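Local coordinates for protein oxalate biosynthetic component 1 (PDB 5IKY) that is a bifunctional enzyme of quorum sensing-dependent oxalogenesis, an oxalate-producing serine hydrolase with an additional lyase activity, at residues L267-P272 with Y697-S702; D573-H578 with R601-T606. One frame throughout, in Å; residues are numbered along the deposited sequence.

Interaction 1: L267-P272 with Y697-S702; sequences LLDLEP and YNSDYS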
# COMPACT_ATOMS: atom_id res chain seq x y z
N LEU A 267 -10.93 0.85 -6.34
CA LEU A 267 -9.61 0.23 -6.42
C LEU A 267 -8.64 1.07 -7.25
O LEU A 267 -7.46 1.16 -6.92
CB LEU A 267 -9.72 -1.18 -7.01
CG LEU A 267 -10.23 -2.24 -6.03
CD1 LEU A 267 -10.31 -3.61 -6.70
CD2 LEU A 267 -9.33 -2.30 -4.80
N LEU A 268 -9.13 1.68 -8.33
CA LEU A 268 -8.30 2.56 -9.15
C LEU A 268 -7.81 3.76 -8.34
O LEU A 268 -6.71 4.26 -8.57
CB LEU A 268 -9.07 3.04 -10.38
CG LEU A 268 -9.38 2.02 -11.48
CD1 LEU A 268 -10.28 2.65 -12.52
CD2 LEU A 268 -8.10 1.50 -12.12
N ASP A 269 -8.63 4.22 -7.40
CA ASP A 269 -8.28 5.35 -6.54
C ASP A 269 -7.32 4.95 -5.41
O ASP A 269 -6.33 5.63 -5.16
CB ASP A 269 -9.53 5.97 -5.93
CG ASP A 269 -10.12 7.08 -6.79
OD1 ASP A 269 -9.35 7.75 -7.50
OD2 ASP A 269 -11.35 7.28 -6.73
N LEU A 270 -7.63 3.85 -4.74
CA LEU A 270 -6.89 3.42 -3.56
C LEU A 270 -5.68 2.55 -3.91
O LEU A 270 -4.69 2.53 -3.17
CB LEU A 270 -7.81 2.66 -2.61
CG LEU A 270 -8.94 3.46 -1.96
CD1 LEU A 270 -9.86 2.55 -1.17
CD2 LEU A 270 -8.38 4.54 -1.06
N GLU A 271 -5.77 1.83 -5.02
CA GLU A 271 -4.70 0.92 -5.44
C GLU A 271 -4.39 1.07 -6.93
O GLU A 271 -4.64 0.16 -7.71
CB GLU A 271 -5.09 -0.53 -5.13
CG GLU A 271 -5.51 -0.78 -3.69
CD GLU A 271 -4.33 -0.82 -2.73
OE1 GLU A 271 -3.18 -0.96 -3.19
OE2 GLU A 271 -4.56 -0.71 -1.51
N PRO A 272 -3.82 2.23 -7.33
CA PRO A 272 -3.64 2.61 -8.74
C PRO A 272 -2.78 1.64 -9.56
O PRO A 272 -3.01 1.51 -10.76
CB PRO A 272 -2.95 3.98 -8.65
CG PRO A 272 -3.23 4.47 -7.27
CD PRO A 272 -3.28 3.25 -6.41
N TYR A 697 0.59 10.22 -3.90
CA TYR A 697 -0.28 9.62 -2.89
C TYR A 697 -1.44 8.93 -3.59
O TYR A 697 -1.82 9.31 -4.70
CB TYR A 697 -0.84 10.66 -1.92
CG TYR A 697 0.13 11.14 -0.86
CD1 TYR A 697 0.58 10.29 0.14
CD2 TYR A 697 0.57 12.46 -0.85
CE1 TYR A 697 1.46 10.73 1.11
CE2 TYR A 697 1.45 12.91 0.12
CZ TYR A 697 1.89 12.04 1.10
OH TYR A 697 2.76 12.49 2.06
N ASN A 698 -2.01 7.91 -2.96
CA ASN A 698 -3.28 7.38 -3.41
C ASN A 698 -4.39 8.31 -2.91
O ASN A 698 -4.11 9.28 -2.21
CB ASN A 698 -3.49 5.94 -2.94
CG ASN A 698 -3.44 5.80 -1.44
OD1 ASN A 698 -2.99 6.70 -0.73
ND2 ASN A 698 -3.90 4.66 -0.94
N SER A 699 -5.63 8.01 -3.27
CA SER A 699 -6.74 8.94 -3.08
C SER A 699 -6.95 9.43 -1.64
O SER A 699 -7.34 10.58 -1.43
CB SER A 699 -8.04 8.32 -3.60
OG SER A 699 -8.27 7.06 -3.00
N ASP A 700 -6.69 8.58 -0.65
CA ASP A 700 -6.94 8.96 0.74
C ASP A 700 -5.68 8.96 1.60
O ASP A 700 -5.76 8.85 2.83
CB ASP A 700 -8.00 8.04 1.35
CG ASP A 700 -7.48 6.64 1.60
OD1 ASP A 700 -6.50 6.24 0.95
OD2 ASP A 700 -8.06 5.93 2.45
N TYR A 701 -4.53 9.07 0.95
CA TYR A 701 -3.23 9.17 1.63
C TYR A 701 -2.93 7.95 2.49
O TYR A 701 -2.40 8.07 3.59
CB TYR A 701 -3.18 10.45 2.47
CG TYR A 701 -3.42 11.70 1.65
CD1 TYR A 701 -2.37 12.35 1.02
CD2 TYR A 701 -4.70 12.21 1.48
CE1 TYR A 701 -2.59 13.48 0.26
CE2 TYR A 701 -4.93 13.34 0.72
CZ TYR A 701 -3.87 13.97 0.11
OH TYR A 701 -4.08 15.10 -0.64
N SER A 702 -3.27 6.77 1.97
CA SER A 702 -3.00 5.50 2.65
C SER A 702 -1.67 4.91 2.21
O SER A 702 -1.12 4.04 2.89
CB SER A 702 -4.12 4.49 2.37
OG SER A 702 -5.39 5.00 2.71

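Interaction 2: D573-H578 with R601-T606; sequences DRLAAH and RSFGIT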
# COMPACT_ATOMS: atom_id res chain seq x y z
N ASP A 573 -8.62 19.36 -19.92
CA ASP A 573 -9.93 19.64 -20.51
C ASP A 573 -11.02 18.82 -19.84
O ASP A 573 -12.12 19.32 -19.57
CB ASP A 573 -9.91 19.35 -22.02
CG ASP A 573 -9.26 20.46 -22.82
OD1 ASP A 573 -9.43 21.64 -22.45
OD2 ASP A 573 -8.57 20.16 -23.82
N ARG A 574 -10.72 17.55 -19.57
CA ARG A 574 -11.67 16.65 -18.93
C ARG A 574 -11.94 17.04 -17.48
O ARG A 574 -13.05 16.88 -16.98
CB ARG A 574 -11.16 15.21 -19.01
CG ARG A 574 -11.27 14.58 -20.39
CD ARG A 574 -10.70 13.16 -20.40
NE ARG A 574 -11.03 12.43 -19.17
CZ ARG A 574 -12.18 11.82 -18.95
NH1 ARG A 574 -13.14 11.85 -19.86
NH2 ARG A 574 -12.39 11.18 -17.80
N LEU A 575 -10.91 17.56 -16.81
CA LEU A 575 -11.07 18.04 -15.45
C LEU A 575 -11.88 19.33 -15.44
O LEU A 575 -12.72 19.54 -14.57
CB LEU A 575 -9.72 18.26 -14.78
CG LEU A 575 -9.76 18.83 -13.36
CD1 LEU A 575 -10.62 17.96 -12.45
CD2 LEU A 575 -8.36 18.98 -12.79
N ALA A 576 -11.64 20.18 -16.43
CA ALA A 576 -12.34 21.45 -16.54
C ALA A 576 -13.83 21.25 -16.81
O ALA A 576 -14.67 21.94 -16.24
CB ALA A 576 -11.72 22.30 -17.64
N ALA A 577 -14.14 20.29 -17.67
CA ALA A 577 -15.53 20.00 -18.01
C ALA A 577 -16.28 19.43 -16.81
O ALA A 577 -17.44 19.76 -16.58
CB ALA A 577 -15.60 19.03 -19.18
N HIS A 578 -15.61 18.57 -16.05
CA HIS A 578 -16.21 17.97 -14.86
C HIS A 578 -16.49 19.02 -13.79
O HIS A 578 -17.49 18.94 -13.08
CB HIS A 578 -15.30 16.88 -14.29
CG HIS A 578 -15.83 16.26 -13.04
ND1 HIS A 578 -15.22 16.42 -11.81
CD2 HIS A 578 -16.91 15.48 -12.82
CE1 HIS A 578 -15.90 15.76 -10.89
NE2 HIS A 578 -16.93 15.18 -11.48
N ARG A 601 -7.47 15.05 -7.80
CA ARG A 601 -6.77 13.82 -7.45
C ARG A 601 -7.22 12.63 -8.30
O ARG A 601 -6.42 11.79 -8.68
CB ARG A 601 -6.95 13.49 -5.97
CG ARG A 601 -5.85 14.01 -5.06
CD ARG A 601 -5.95 13.44 -3.65
NE ARG A 601 -7.13 13.94 -2.94
CZ ARG A 601 -7.10 14.97 -2.09
NH1 ARG A 601 -5.96 15.61 -1.85
NH2 ARG A 601 -8.21 15.35 -1.48
N SER A 602 -8.52 12.58 -8.59
CA SER A 602 -9.09 11.48 -9.35
C SER A 602 -8.66 11.52 -10.82
O SER A 602 -8.58 10.48 -11.47
CB SER A 602 -10.62 11.49 -9.25
OG SER A 602 -11.15 12.69 -9.78
N PHE A 603 -8.40 12.72 -11.32
CA PHE A 603 -7.94 12.88 -12.70
C PHE A 603 -6.42 12.77 -12.79
O PHE A 603 -5.84 12.90 -13.87
CB PHE A 603 -8.39 14.23 -13.27
CG PHE A 603 -9.80 14.21 -13.80
CD1 PHE A 603 -10.88 14.43 -12.96
CD2 PHE A 603 -10.05 13.99 -15.15
CE1 PHE A 603 -12.17 14.43 -13.45
CE2 PHE A 603 -11.34 13.98 -15.64
CZ PHE A 603 -12.40 14.20 -14.79
N GLY A 604 -5.77 12.54 -11.65
CA GLY A 604 -4.33 12.36 -11.61
C GLY A 604 -3.57 13.65 -11.37
O GLY A 604 -2.36 13.63 -11.13
N ILE A 605 -4.28 14.77 -11.42
CA ILE A 605 -3.67 16.08 -11.20
C ILE A 605 -3.60 16.41 -9.71
O ILE A 605 -4.62 16.57 -9.06
CB ILE A 605 -4.44 17.19 -11.93
CG1 ILE A 605 -4.39 16.96 -13.44
CG2 ILE A 605 -3.87 18.56 -11.58
CD1 ILE A 605 -5.09 18.04 -14.25
N THR A 606 -2.38 16.52 -9.18
CA THR A 606 -2.20 16.79 -7.76
C THR A 606 -1.91 18.27 -7.51
O THR A 606 -0.81 18.75 -7.78
CB THR A 606 -1.06 15.95 -7.17
OG1 THR A 606 -1.34 14.56 -7.35
CG2 THR A 606 -0.89 16.25 -5.68

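Interaction 1: L267-P272 with Y697-S702
N698 and S699 hold the last two carbonyls of the helix that ends at L270. N698 is the one buried residue among those that touch, and it is the centre of the tight part. Its amide ND2 reaches the carbonyl O of L270 at 3.2 Å. The bond is nearly straight (168°), lies in the carbonyl plane on a lone pair, and also falls in the amide plane of N698. A chi1 of 59° swings the amide so that ND2 faces this oxygen. The other end of the amide is engaged too. N698 OD1 accepts the backbone N of S702 at 2.7 Å and also the backbone N of N703, so both ends fix the flip of the amide. One residue on, the backbone N of S699 donates to the O of D269 at 3.1 Å, from above the carbonyl plane. The side chain of L270 starts away from the loop, but its CD2 comes back to lie 3.2 Å from S699 OG.

The margins are looser. The side chains of D269 and D700 lie at the rim. CG of D269 is 4.0 Å from S699 CB, and D700 crosses L270 CD2 at about a right angle. P272 CD only brushes N698 CB at 4.4 Å.

The type I turn from N698 to Y701 lies against the C-terminal end of helix 257-270. It belongs to the cap-domain loop between strands 696-697 and 704-705. Helix 206-218 packs beside the same helix end, where its R214 touches L270 and forms a salt bridge with E271.

Interaction 2: D573-H578 with R601-T606
The ring of F603 is the centre of this contact, and one of its faces lies against the backbone of helix 562-579. L575 CA stands 4.0 Å from the ring centroid and only 7° off the ring normal, a CH-pi contact over the middle of the face. The ring of H303, from a loop of the beta-keto acid cleavage enzyme part, stacks on F603, probably on the opposite face, and the carbonyl O of H303 accepts a hydrogen bond from R574 NH2. Around the phenyl ring, R574 CB comes to 3.6 Å from CE2, and the carbonyl O of R574 to 3.5 Å from CZ. H578 CB lies 4.0 Å from the same F603 CZ. The imidazole of H578 meets the phenyl ring obliquely, with the centroids 5.8 Å apart.

R574 bends at chi3 (39°), which brings its guanidinium back beside F603 CE2. The approach is oblique, with the two planes 43° apart. L575 continues the apolar layer with its two methyls divided. L575 CD1 packs on F603 CD1 at 3.6 Å, while L575 CD2 meets I605 CD1 at 3.7 Å. F603, L575 and I605 are all buried.

The chain reaches I605 through a Schellman motif. G604, with positive phi, is the first residue to leave helical angles after helix 592-602, and its N bonds back to the O of R601. F603 and I605 both turn toward helix 562-579 from here.

The contact thus joins two helices of the cap domain. L575 also touches A599 of helix 592-602, and helix 629-641 closes the apolar side, where F636 packs on both L575 and I605.

How the interactions relate
The centres of interactions 1 and 2 lie 15 Å apart. In chain order, 267-272 comes first, then 573-578 and 601-606, and 697-702 last, so both segments of interaction 2 fall between those of interaction 1. Interaction 1 joins the beta-keto acid cleavage enzyme part, related to TIM barrels, to the cap. Interaction 2 is packing within the cap, and H303 of the other part reaches it. The two meet near the end of helix 592-602, where D269 OD1 approaches S602 CA at 4.2 Å and R601 NE lies 3.7 Å from S699 O. The cap thus touches the lyase-like part at both places.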